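Long-range contacts in PCP domain (Thermobifida fusca, PDB 7KW3), which probably carries amino acids and growing peptides as thioesters on a phosphopantetheine arm between the catalytic domains of a non-ribosomal peptide synthetase: residues Ala28-Phe33 and Pro65-Leu70; Thr7-Ala12 and Ala52-Ser57; Ala15-Val20 and Leu43-Arg48. All coordinates share one frame; numbering follows the deposited sequence.

Contact 1. Residues Ala28-Phe33 and Pro65-Leu70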
ATOM      1  N   ALA A  28       8.055   1.844  -5.097  1.00 56.49           N
ATOM      2  CA  ALA A  28       7.248   0.663  -5.369  1.00 55.66           C
ATOM      3  C   ALA A  28       7.811  -0.606  -4.736  1.00 51.47           C
ATOM      4  O   ALA A  28       7.106  -1.615  -4.689  1.00 52.64           O
ATOM      5  CB  ALA A  28       7.099   0.469  -6.876  1.00 52.50           C
ATOM      6  N   ASP A  29       9.051  -0.588  -4.258  1.00 50.72           N
ATOM      7  CA  ASP A  29       9.642  -1.723  -3.569  1.00 52.75           C
ATOM      8  C   ASP A  29       9.614  -1.570  -2.049  1.00 55.18           C
ATOM      9  O   ASP A  29      10.241  -2.364  -1.343  1.00 52.47           O
ATOM     10  CB  ASP A  29      11.078  -1.926  -4.055  1.00 59.59           C
ATOM     11  CG  ASP A  29      11.937  -0.673  -3.886  1.00 64.97           C
ATOM     12  OD1 ASP A  29      11.426   0.383  -3.435  1.00 60.98           O
ATOM     13  OD2 ASP A  29      13.135  -0.749  -4.213  1.00 73.75           O
ATOM     14  N   ALA A  30       8.897  -0.580  -1.526  1.00 53.94           N
ATOM     15  CA  ALA A  30       8.888  -0.332  -0.093  1.00 56.66           C
ATOM     16  C   ALA A  30       8.129  -1.415   0.665  1.00 54.16           C
ATOM     17  O   ALA A  30       7.080  -1.897   0.219  1.00 47.33           O
ATOM     18  CB  ALA A  30       8.265   1.025   0.200  1.00 57.72           C
ATOM     19  N   ASP A  31       8.677  -1.785   1.822  1.00 56.09           N
ATOM     20  CA  ASP A  31       8.082  -2.758   2.728  1.00 51.65           C
ATOM     21  C   ASP A  31       7.336  -1.995   3.812  1.00 50.88           C
ATOM     22  O   ASP A  31       7.948  -1.213   4.552  1.00 56.87           O
ATOM     23  CB  ASP A  31       9.161  -3.653   3.344  1.00 55.63           C
ATOM     24  CG  ASP A  31       8.586  -4.761   4.227  1.00 59.51           C
ATOM     25  OD1 ASP A  31       7.864  -4.453   5.202  1.00 56.04           O
ATOM     26  OD2 ASP A  31       8.867  -5.948   3.941  1.00 64.62           O
ATOM     27  N   PHE A  32       6.028  -2.245   3.921  1.00 48.86           N
ATOM     28  CA  PHE A  32       5.189  -1.459   4.826  1.00 48.20           C
ATOM     29  C   PHE A  32       5.669  -1.561   6.274  1.00 51.65           C
ATOM     30  O   PHE A  32       5.736  -0.550   6.986  1.00 54.78           O
ATOM     31  CB  PHE A  32       3.732  -1.906   4.697  1.00 45.18           C
ATOM     32  CG  PHE A  32       2.753  -1.031   5.423  1.00 47.21           C
ATOM     33  CD1 PHE A  32       2.482   0.256   4.976  1.00 49.90           C
ATOM     34  CD2 PHE A  32       2.076  -1.502   6.541  1.00 46.89           C
ATOM     35  CE1 PHE A  32       1.562   1.065   5.637  1.00 43.29           C
ATOM     36  CE2 PHE A  32       1.147  -0.699   7.205  1.00 45.33           C
ATOM     37  CZ  PHE A  32       0.894   0.588   6.752  1.00 40.68           C
ATOM     38  N   PHE A  33       6.048  -2.760   6.718  1.00 47.17           N
ATOM     39  CA  PHE A  33       6.472  -2.907   8.107  1.00 55.11           C
ATOM     40  C   PHE A  33       7.920  -2.487   8.320  1.00 57.94           C
ATOM     41  O   PHE A  33       8.268  -2.027   9.414  1.00 58.10           O
ATOM     42  CB  PHE A  33       6.216  -4.344   8.572  1.00 53.27           C
ATOM     43  CG  PHE A  33       4.767  -4.699   8.532  1.00 55.88           C
ATOM     44  CD1 PHE A  33       3.908  -4.278   9.550  1.00 54.75           C
ATOM     45  CD2 PHE A  33       4.238  -5.355   7.430  1.00 46.88           C
ATOM     46  CE1 PHE A  33       2.553  -4.556   9.492  1.00 57.40           C
ATOM     47  CE2 PHE A  33       2.882  -5.640   7.362  1.00 50.28           C
ATOM     48  CZ  PHE A  33       2.035  -5.238   8.398  1.00 53.22           C
ATOM     49  N   PRO A  65       3.807  -7.332   2.219  1.00 45.34           N
ATOM     50  CA  PRO A  65       4.017  -5.946   2.677  1.00 45.75           C
ATOM     51  C   PRO A  65       4.722  -5.049   1.663  1.00 47.31           C
ATOM     52  O   PRO A  65       4.708  -3.823   1.843  1.00 45.52           O
ATOM     53  CB  PRO A  65       4.846  -6.116   3.957  1.00 44.39           C
ATOM     54  CG  PRO A  65       5.520  -7.454   3.804  1.00 50.62           C
ATOM     55  CD  PRO A  65       4.590  -8.315   2.991  1.00 47.78           C
ATOM     56  N   VAL A  66       5.315  -5.597   0.610  1.00 43.74           N
ATOM     57  CA  VAL A  66       5.948  -4.775  -0.416  1.00 42.63           C
ATOM     58  C   VAL A  66       4.877  -4.258  -1.374  1.00 45.91           C
ATOM     59  O   VAL A  66       4.027  -5.027  -1.838  1.00 43.60           O
ATOM     60  CB  VAL A  66       7.026  -5.574  -1.162  1.00 48.33           C
ATOM     61  CG1 VAL A  66       7.625  -4.737  -2.277  1.00 44.55           C
ATOM     62  CG2 VAL A  66       8.116  -6.021  -0.186  1.00 48.46           C
ATOM     63  N   VAL A  67       4.940  -2.951  -1.679  1.00 45.62           N
ATOM     64  CA  VAL A  67       3.940  -2.280  -2.522  1.00 42.97           C
ATOM     65  C   VAL A  67       3.639  -3.104  -3.775  1.00 42.07           C
ATOM     66  O   VAL A  67       2.482  -3.432  -4.059  1.00 41.26           O
ATOM     67  CB  VAL A  67       4.412  -0.859  -2.899  1.00 47.83           C
ATOM     68  CG1 VAL A  67       3.494  -0.237  -3.949  1.00 40.47           C
ATOM     69  CG2 VAL A  67       4.493   0.055  -1.670  1.00 45.31           C
ATOM     70  N   ALA A  68       4.679  -3.449  -4.537  1.00 41.30           N
ATOM     71  CA  ALA A  68       4.457  -4.138  -5.805  1.00 45.80           C
ATOM     72  C   ALA A  68       3.752  -5.473  -5.593  1.00 43.36           C
ATOM     73  O   ALA A  68       2.900  -5.868  -6.398  1.00 43.91           O
ATOM     74  CB  ALA A  68       5.787  -4.340  -6.547  1.00 40.36           C
ATOM     75  N   ASP A  69       4.104  -6.192  -4.526  1.00 44.20           N
ATOM     76  CA  ASP A  69       3.430  -7.452  -4.239  1.00 40.92           C
ATOM     77  C   ASP A  69       1.981  -7.225  -3.820  1.00 43.84           C
ATOM     78  O   ASP A  69       1.087  -7.982  -4.214  1.00 44.81           O
ATOM     79  CB  ASP A  69       4.197  -8.203  -3.155  1.00 46.40           C
ATOM     80  CG  ASP A  69       5.584  -8.596  -3.609  1.00 55.98           C
ATOM     81  OD1 ASP A  69       5.741  -8.872  -4.820  1.00 57.73           O
ATOM     82  OD2 ASP A  69       6.511  -8.612  -2.764  1.00 57.93           O
ATOM     83  N   LEU A  70       1.736  -6.182  -3.022  1.00 38.81           N
ATOM     84  CA  LEU A  70       0.381  -5.887  -2.582  1.00 38.24           C
ATOM     85  C   LEU A  70      -0.491  -5.464  -3.760  1.00 43.43           C
ATOM     86  O   LEU A  70      -1.662  -5.857  -3.850  1.00 40.09           O
ATOM     87  CB  LEU A  70       0.424  -4.808  -1.492  1.00 36.38           C
ATOM     88  CG  LEU A  70      -0.902  -4.433  -0.833  1.00 40.69           C
ATOM     89  CD1 LEU A  70      -1.547  -5.671  -0.202  1.00 32.83           C
ATOM     90  CD2 LEU A  70      -0.682  -3.346   0.212  1.00 36.39           C
TER

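Contact 2. Residues Thr7-Ala12 and Ala52-Ser57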
ATOM      1  N   THR A   7       2.479   0.465 -12.351  1.00 44.07           N
ATOM      2  CA  THR A   7       1.068   0.269 -12.647  1.00 43.81           C
ATOM      3  C   THR A   7       0.265   1.250 -11.812  1.00 44.27           C
ATOM      4  O   THR A   7       0.756   1.803 -10.823  1.00 40.78           O
ATOM      5  CB  THR A   7       0.582  -1.168 -12.349  1.00 43.19           C
ATOM      6  OG1 THR A   7       0.636  -1.425 -10.934  1.00 40.89           O
ATOM      7  CG2 THR A   7       1.427  -2.186 -13.077  1.00 46.21           C
ATOM      8  N   GLU A   8      -0.983   1.455 -12.231  1.00 40.72           N
ATOM      9  CA  GLU A   8      -1.913   2.291 -11.480  1.00 44.69           C
ATOM     10  C   GLU A   8      -2.065   1.814 -10.032  1.00 42.99           C
ATOM     11  O   GLU A   8      -2.064   2.629  -9.101  1.00 43.67           O
ATOM     12  CB  GLU A   8      -3.256   2.305 -12.208  1.00 46.60           C
ATOM     13  CG  GLU A   8      -4.185   3.385 -11.770  1.00 64.78           C
ATOM     14  CD  GLU A   8      -3.850   4.738 -12.381  1.00 56.34           C
ATOM     15  OE1 GLU A   8      -3.369   4.811 -13.541  1.00 53.16           O
ATOM     16  OE2 GLU A   8      -4.087   5.739 -11.683  1.00 60.98           O
ATOM     17  N   ALA A   9      -2.167   0.491  -9.815  1.00 42.67           N
ATOM     18  CA  ALA A   9      -2.295  -0.032  -8.451  1.00 37.93           C
ATOM     19  C   ALA A   9      -1.046   0.254  -7.620  1.00 40.52           C
ATOM     20  O   ALA A   9      -1.150   0.691  -6.466  1.00 45.04           O
ATOM     21  CB  ALA A   9      -2.582  -1.533  -8.473  1.00 39.12           C
ATOM     22  N   GLU A  10       0.144   0.018  -8.186  1.00 38.74           N
ATOM     23  CA  GLU A  10       1.379   0.391  -7.496  1.00 42.14           C
ATOM     24  C   GLU A  10       1.394   1.870  -7.143  1.00 41.45           C
ATOM     25  O   GLU A  10       1.733   2.236  -6.014  1.00 43.52           O
ATOM     26  CB  GLU A  10       2.598   0.033  -8.348  1.00 42.21           C
ATOM     27  CG  GLU A  10       2.820  -1.456  -8.469  1.00 41.32           C
ATOM     28  CD  GLU A  10       4.058  -1.825  -9.264  1.00 45.32           C
ATOM     29  OE1 GLU A  10       4.205  -3.031  -9.523  1.00 49.69           O
ATOM     30  OE2 GLU A  10       4.882  -0.941  -9.616  1.00 44.42           O
ATOM     31  N   ALA A  11       1.005   2.737  -8.087  1.00 44.31           N
ATOM     32  CA  ALA A  11       1.063   4.175  -7.841  1.00 44.42           C
ATOM     33  C   ALA A  11       0.096   4.589  -6.747  1.00 43.54           C
ATOM     34  O   ALA A  11       0.434   5.419  -5.895  1.00 44.58           O
ATOM     35  CB  ALA A  11       0.775   4.946  -9.125  1.00 38.03           C
ATOM     36  N   ALA A  12      -1.103   4.011  -6.748  1.00 38.55           N
ATOM     37  CA  ALA A  12      -2.056   4.332  -5.698  1.00 41.10           C
ATOM     38  C   ALA A  12      -1.535   3.882  -4.335  1.00 42.11           C
ATOM     39  O   ALA A  12      -1.613   4.636  -3.355  1.00 42.57           O
ATOM     40  CB  ALA A  12      -3.408   3.698  -6.011  1.00 42.18           C
ATOM     41  N   ALA A  52      -8.707   5.071  -2.688  1.00 40.29           N
ATOM     42  CA  ALA A  52      -7.942   5.275  -3.911  1.00 42.06           C
ATOM     43  C   ALA A  52      -8.292   4.283  -5.014  1.00 44.11           C
ATOM     44  O   ALA A  52      -7.620   4.273  -6.046  1.00 47.32           O
ATOM     45  CB  ALA A  52      -6.444   5.211  -3.616  1.00 33.98           C
ATOM     46  N   GLY A  53      -9.313   3.460  -4.831  1.00 40.95           N
ATOM     47  CA  GLY A  53      -9.784   2.597  -5.890  1.00 38.70           C
ATOM     48  C   GLY A  53      -9.342   1.148  -5.832  1.00 42.02           C
ATOM     49  O   GLY A  53      -9.603   0.409  -6.787  1.00 42.30           O
ATOM     50  N   TRP A  54      -8.705   0.708  -4.746  1.00 36.68           N
ATOM     51  CA  TRP A  54      -8.108  -0.620  -4.693  1.00 37.99           C
ATOM     52  C   TRP A  54      -8.507  -1.343  -3.412  1.00 41.08           C
ATOM     53  O   TRP A  54      -8.341  -0.825  -2.301  1.00 39.23           O
ATOM     54  CB  TRP A  54      -6.578  -0.523  -4.865  1.00 35.63           C
ATOM     55  CG  TRP A  54      -6.296   0.035  -6.228  1.00 40.96           C
ATOM     56  CD1 TRP A  54      -6.074   1.352  -6.551  1.00 41.78           C
ATOM     57  CD2 TRP A  54      -6.317  -0.682  -7.471  1.00 38.34           C
ATOM     58  NE1 TRP A  54      -5.917   1.484  -7.909  1.00 43.49           N
ATOM     59  CE2 TRP A  54      -6.062   0.256  -8.500  1.00 37.59           C
ATOM     60  CE3 TRP A  54      -6.503  -2.030  -7.812  1.00 38.09           C
ATOM     61  CZ2 TRP A  54      -6.003  -0.106  -9.851  1.00 40.11           C
ATOM     62  CZ3 TRP A  54      -6.442  -2.395  -9.158  1.00 40.30           C
ATOM     63  CH2 TRP A  54      -6.195  -1.430 -10.164  1.00 41.79           C
ATOM     64  N   GLU A  55      -9.042  -2.544  -3.585  1.00 37.19           N
ATOM     65  CA  GLU A  55      -9.564  -3.363  -2.503  1.00 38.91           C
ATOM     66  C   GLU A  55      -8.480  -4.323  -2.035  1.00 40.62           C
ATOM     67  O   GLU A  55      -8.026  -5.168  -2.810  1.00 40.31           O
ATOM     68  CB  GLU A  55     -10.784  -4.149  -2.975  1.00 38.60           C
ATOM     69  CG  GLU A  55     -12.060  -3.736  -2.322  1.00 53.65           C
ATOM     70  CD  GLU A  55     -13.144  -4.774  -2.478  1.00 57.30           C
ATOM     71  OE1 GLU A  55     -13.589  -5.321  -1.449  1.00 61.44           O
ATOM     72  OE2 GLU A  55     -13.552  -5.040  -3.628  1.00 55.93           O
ATOM     73  N   ILE A  56      -8.076  -4.195  -0.772  1.00 38.53           N
ATOM     74  CA  ILE A  56      -7.164  -5.136  -0.138  1.00 37.43           C
ATOM     75  C   ILE A  56      -7.688  -5.454   1.253  1.00 43.87           C
ATOM     76  O   ILE A  56      -8.562  -4.767   1.788  1.00 43.48           O
ATOM     77  CB  ILE A  56      -5.723  -4.598  -0.036  1.00 39.03           C
ATOM     78  CG1 ILE A  56      -5.729  -3.211   0.600  1.00 37.21           C
ATOM     79  CG2 ILE A  56      -5.059  -4.595  -1.406  1.00 36.27           C
ATOM     80  CD1 ILE A  56      -4.354  -2.655   0.896  1.00 37.44           C
ATOM     81  N   SER A  57      -7.134  -6.511   1.839  1.00 43.13           N
ATOM     82  CA  SER A  57      -7.387  -6.867   3.228  1.00 39.50           C
ATOM     83  C   SER A  57      -6.139  -6.659   4.080  1.00 43.68           C
ATOM     84  O   SER A  57      -5.007  -6.602   3.582  1.00 42.70           O
ATOM     85  CB  SER A  57      -7.832  -8.322   3.351  1.00 43.95           C
ATOM     86  OG  SER A  57      -6.720  -9.182   3.137  1.00 44.39           O
TER

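Contact 3. Residues Ala15-Val20 and Leu43-Arg48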
ATOM      1  N   ALA A  15       1.295   6.082  -2.928  1.00 42.96           N
ATOM      2  CA  ALA A  15       0.787   7.321  -2.364  1.00 47.12           C
ATOM      3  C   ALA A  15       0.150   7.075  -1.006  1.00 48.65           C
ATOM      4  O   ALA A  15       0.348   7.858  -0.068  1.00 49.30           O
ATOM      5  CB  ALA A  15      -0.206   7.968  -3.334  1.00 41.75           C
ATOM      6  N   VAL A  16      -0.594   5.971  -0.873  1.00 46.20           N
ATOM      7  CA  VAL A  16      -1.280   5.680   0.381  1.00 45.29           C
ATOM      8  C   VAL A  16      -0.283   5.276   1.467  1.00 46.14           C
ATOM      9  O   VAL A  16      -0.429   5.677   2.627  1.00 48.38           O
ATOM     10  CB  VAL A  16      -2.367   4.610   0.155  1.00 46.90           C
ATOM     11  CG1 VAL A  16      -2.923   4.120   1.486  1.00 46.61           C
ATOM     12  CG2 VAL A  16      -3.495   5.181  -0.687  1.00 42.15           C
ATOM     13  N   TYR A  17       0.744   4.487   1.115  1.00 45.05           N
ATOM     14  CA  TYR A  17       1.824   4.201   2.064  1.00 45.55           C
ATOM     15  C   TYR A  17       2.429   5.487   2.604  1.00 50.11           C
ATOM     16  O   TYR A  17       2.627   5.636   3.814  1.00 49.42           O
ATOM     17  CB  TYR A  17       2.942   3.394   1.411  1.00 43.42           C
ATOM     18  CG  TYR A  17       2.826   1.894   1.404  1.00 45.17           C
ATOM     19  CD1 TYR A  17       1.625   1.262   1.107  1.00 43.34           C
ATOM     20  CD2 TYR A  17       3.950   1.104   1.624  1.00 48.01           C
ATOM     21  CE1 TYR A  17       1.540  -0.119   1.062  1.00 46.47           C
ATOM     22  CE2 TYR A  17       3.878  -0.275   1.580  1.00 46.27           C
ATOM     23  CZ  TYR A  17       2.675  -0.883   1.293  1.00 48.42           C
ATOM     24  OH  TYR A  17       2.607  -2.257   1.234  1.00 42.67           O
ATOM     25  N   ALA A  18       2.769   6.413   1.707  1.00 45.78           N
ATOM     26  CA  ALA A  18       3.399   7.655   2.132  1.00 53.10           C
ATOM     27  C   ALA A  18       2.473   8.444   3.044  1.00 52.43           C
ATOM     28  O   ALA A  18       2.906   8.976   4.072  1.00 51.48           O
ATOM     29  CB  ALA A  18       3.803   8.485   0.912  1.00 52.54           C
ATOM     30  N   GLU A  19       1.185   8.499   2.700  1.00 47.51           N
ATOM     31  CA  GLU A  19       0.244   9.252   3.517  1.00 50.13           C
ATOM     32  C   GLU A  19       0.048   8.594   4.880  1.00 54.69           C
ATOM     33  O   GLU A  19       0.024   9.279   5.908  1.00 55.31           O
ATOM     34  CB  GLU A  19      -1.091   9.381   2.782  1.00 52.45           C
ATOM     35  CG  GLU A  19      -2.193  10.038   3.610  1.00 71.42           C
ATOM     36  CD  GLU A  19      -3.591   9.588   3.178  1.00 97.77           C
ATOM     37  OE1 GLU A  19      -4.533   9.717   3.992  1.00101.31           O
ATOM     38  OE2 GLU A  19      -3.751   9.098   2.031  1.00 96.64           O
ATOM     39  N   VAL A  20      -0.075   7.266   4.907  1.00 47.98           N
ATOM     40  CA  VAL A  20      -0.357   6.563   6.156  1.00 49.82           C
ATOM     41  C   VAL A  20       0.868   6.561   7.058  1.00 51.28           C
ATOM     42  O   VAL A  20       0.755   6.734   8.276  1.00 50.56           O
ATOM     43  CB  VAL A  20      -0.844   5.129   5.859  1.00 45.75           C
ATOM     44  CG1 VAL A  20      -0.685   4.237   7.065  1.00 48.92           C
ATOM     45  CG2 VAL A  20      -2.292   5.147   5.418  1.00 48.83           C
ATOM     46  N   LEU A  43      -4.744  -1.042   9.306  1.00 44.06           N
ATOM     47  CA  LEU A  43      -6.151  -0.675   9.225  1.00 45.85           C
ATOM     48  C   LEU A  43      -6.336   0.568   8.361  1.00 47.26           C
ATOM     49  O   LEU A  43      -7.199   0.603   7.479  1.00 43.98           O
ATOM     50  CB  LEU A  43      -6.711  -0.447  10.632  1.00 45.71           C
ATOM     51  CG  LEU A  43      -8.232  -0.307  10.725  1.00 51.84           C
ATOM     52  CD1 LEU A  43      -8.876  -1.617  10.346  1.00 59.80           C
ATOM     53  CD2 LEU A  43      -8.686   0.092  12.108  1.00 48.32           C
ATOM     54  N   ARG A  44      -5.511   1.593   8.586  1.00 44.47           N
ATOM     55  CA  ARG A  44      -5.652   2.831   7.824  1.00 47.57           C
ATOM     56  C   ARG A  44      -5.303   2.626   6.361  1.00 46.81           C
ATOM     57  O   ARG A  44      -5.974   3.174   5.478  1.00 45.87           O
ATOM     58  CB  ARG A  44      -4.781   3.927   8.430  1.00 44.80           C
ATOM     59  CG  ARG A  44      -5.273   4.361   9.776  1.00 44.61           C
ATOM     60  CD  ARG A  44      -4.302   5.309  10.435  1.00 45.96           C
ATOM     61  NE  ARG A  44      -4.668   5.505  11.824  1.00 46.25           N
ATOM     62  CZ  ARG A  44      -3.961   6.229  12.684  1.00 47.83           C
ATOM     63  NH1 ARG A  44      -2.845   6.819  12.288  1.00 46.78           N
ATOM     64  NH2 ARG A  44      -4.366   6.354  13.941  1.00 45.94           N
ATOM     65  N   LEU A  45      -4.243   1.860   6.090  1.00 43.20           N
ATOM     66  CA  LEU A  45      -3.862   1.558   4.714  1.00 41.09           C
ATOM     67  C   LEU A  45      -5.007   0.893   3.956  1.00 43.00           C
ATOM     68  O   LEU A  45      -5.288   1.252   2.810  1.00 41.95           O
ATOM     69  CB  LEU A  45      -2.613   0.671   4.710  1.00 39.89           C
ATOM     70  CG  LEU A  45      -2.223  -0.128   3.465  1.00 39.89           C
ATOM     71  CD1 LEU A  45      -1.979   0.788   2.276  1.00 38.97           C
ATOM     72  CD2 LEU A  45      -0.979  -0.951   3.742  1.00 42.64           C
ATOM     73  N   VAL A  46      -5.690  -0.070   4.588  1.00 41.21           N
ATOM     74  CA  VAL A  46      -6.808  -0.756   3.935  1.00 42.65           C
ATOM     75  C   VAL A  46      -7.902   0.236   3.541  1.00 44.57           C
ATOM     76  O   VAL A  46      -8.369   0.238   2.396  1.00 42.09           O
ATOM     77  CB  VAL A  46      -7.363  -1.873   4.841  1.00 43.08           C
ATOM     78  CG1 VAL A  46      -8.726  -2.363   4.321  1.00 35.06           C
ATOM     79  CG2 VAL A  46      -6.368  -3.027   4.954  1.00 38.16           C
ATOM     80  N   HIS A  47      -8.337   1.083   4.489  1.00 41.84           N
ATOM     81  CA  HIS A  47      -9.360   2.095   4.199  1.00 45.12           C
ATOM     82  C   HIS A  47      -8.923   3.045   3.094  1.00 43.11           C
ATOM     83  O   HIS A  47      -9.717   3.389   2.212  1.00 41.34           O
ATOM     84  CB  HIS A  47      -9.667   2.940   5.436  1.00 51.30           C
ATOM     85  CG  HIS A  47     -10.121   2.162   6.624  1.00 63.54           C
ATOM     86  ND1 HIS A  47     -10.887   1.018   6.520  1.00 67.19           N
ATOM     87  CD2 HIS A  47      -9.936   2.374   7.950  1.00 63.84           C
ATOM     88  CE1 HIS A  47     -11.153   0.559   7.732  1.00 68.74           C
ATOM     89  NE2 HIS A  47     -10.589   1.363   8.616  1.00 67.72           N
ATOM     90  N   ARG A  48      -7.691   3.542   3.168  1.00 40.39           N
ATOM     91  CA  ARG A  48      -7.292   4.587   2.239  1.00 45.60           C
ATOM     92  C   ARG A  48      -7.015   4.013   0.859  1.00 44.79           C
ATOM     93  O   ARG A  48      -7.269   4.682  -0.148  1.00 44.42           O
ATOM     94  CB  ARG A  48      -6.095   5.357   2.809  1.00 46.02           C
ATOM     95  CG  ARG A  48      -6.531   6.440   3.818  1.00 58.35           C
ATOM     96  CD  ARG A  48      -5.455   6.859   4.836  1.00 76.75           C
ATOM     97  NE  ARG A  48      -6.054   7.149   6.151  1.00 97.07           N
ATOM     98  CZ  ARG A  48      -5.444   7.739   7.187  1.00 85.93           C
ATOM     99  NH1 ARG A  48      -4.176   8.148   7.107  1.00 71.96           N
ATOM    100  NH2 ARG A  48      -6.119   7.925   8.321  1.00 74.83           N
TER
HETATM  101  O   HOH W   1      -1.674   7.373   9.573  1.00 52.84           O

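Contact 1. Residues Ala28-Phe33 and Pro65-Leu70
A28-F33 runs antiparallel to the touching part of P65-L70, residues 65 to 68, joined by a single beta bridge between D31 and V66 at the start of helix 67-73, where the long loop of the carrier-protein four-helix fold meets its last helix. Three backbone bonds hold them. F32 N donates to P65 O at 2.9 Å from above the carbonyl plane, while the V67 and A68 amides, in the first turn of the helix and so lacking acceptors within it, reach A30 O and A28 O. V66 holds the N-cap position, and its CA leans 3.2 Å from A30 O in a CA-H...O contact. The methyls of A28 and A30 stand clear of the other chain, which meets their carbonyls; beta-branched V67 sets its CB against A28 O. P65, whose nitrogen has no hydrogen to give, serves through its carbonyl, which Y17 OH also uses, and through its ring. The D31 carboxylate lies alongside that ring, with CG anti to the backbone N (chi1 -176°); this torsion also swings OD1 back toward the following amides, where it accepts from A34 N and weakly from F33 N. F33 crosses the proline at about a right angle and meets it with its edge, CD2 lying 3.6 Å from P65 CB.

Contact 2. Residues Thr7-Ala12 and Ala52-Ser57
A9, in the first turn of helix 8-21, packs against the indole face of W54, a CH-pi contact that ties this helix of the carrier-protein bundle to the short strand 54-55. The tight part is here: A9 CB stands 3.7 Å from the centroid of the six-membered ring, only 2° off its normal, so the methyl sits squarely over the face. Alanine's single methyl lets the helix backbone lie close as well, A9 CA being 3.8 Å from W54 CE2. W54 reaches the helix because its CG lies anti to the carbonyl carbon (chi1 -63°), and the pyrrole part of the indole then meets A12, whose CB approaches CD1 obliquely at 3.6 Å. With an alanine at W54 the face over A9 CB would be gone, and the strand would probably lose its main hold on the helix. Toward solvent the contact loosens: exposed E8 comes no nearer than 4.2 Å, its O toward W54 NE1, with CB 4.3 Å from CZ2, and no hydrogen bond crosses between the segments. A52 has just left helix 39-51, which ends in a Schellman motif with G53, at positive phi, as the C-prime residue. Beside the indole, a further light touch is methyl to methyl, A12 CB to A52 CB at 4.2 Å.

Contact 3. Residues Ala15-Val20 and Leu43-Arg48
This is a helix-helix contact, apolar inside and charged toward solvent, that pairs the first two helices of the carrier-protein bundle: V16, Y17, E19 and V20 of helix 8-21 meet R44, L45 and R48 of helix 39-51. The segment axes approach to 9.7 Å and run largely antiparallel, their directions 137° apart. L45 is central: its CG lies anti to the backbone N (chi1 162°), which brings the branched end across the interface although its CB starts off to one side. There CD1 meets V16 CG1 at 3.6 Å, while CD2 lies 3.8 Å from CE1 of Y17 at an oblique angle to the ring. Y17 suits a buried place because its hydroxyl is satisfied by P65 O, leaving the ring for apolar contact; F32 meets that ring edge-to-face. Compact, branched V16 and V20 pack against R48, V16 CG1 on its CB and V20 CG2 on its CD (3.6 Å). Long R48 thus gives its aliphatic part to the valines and carries its charge outward. E19, extended beyond CG, crosses it at about a right angle. Its OE1 rests closest to R48 CD, at 3.1 Å, and comes obliquely to the guanidinium, so the salt bridge is long, OE1 to NH1 3.5 Å, and is probably a modest electrostatic tie. R44 CB covers a face of the R48 guanidinium, and a water links the R44 NH1, which it accepts from at 3.0 Å, to the V20 carbonyl. Such a pairing of largely antiparallel helices around aliphatic side chains is typical of the four-helix bundle of acyl and peptidyl carrier proteins.

In the fold
Contact 3 and contact 2 both use helix 8-21, but at different depths: contact 3 pairs it with helix 39-51 through buried valine, leucine and tyrosine, whereas contact 2 lies at the surface and rests on one indole against alanines. Contact 1 differs in chemistry, since mainly backbone hydrogen bonds, with some side-chain packing, join the long loop to helix 67-73; it is partly buried, as is contact 3, and the two lie on opposite sides of the chain's centre. Y17 bridges them, packing on V67 and F32. E10 packs against A28 and A68, connecting contacts 1 and 2, and I56 touches both L70 and L45.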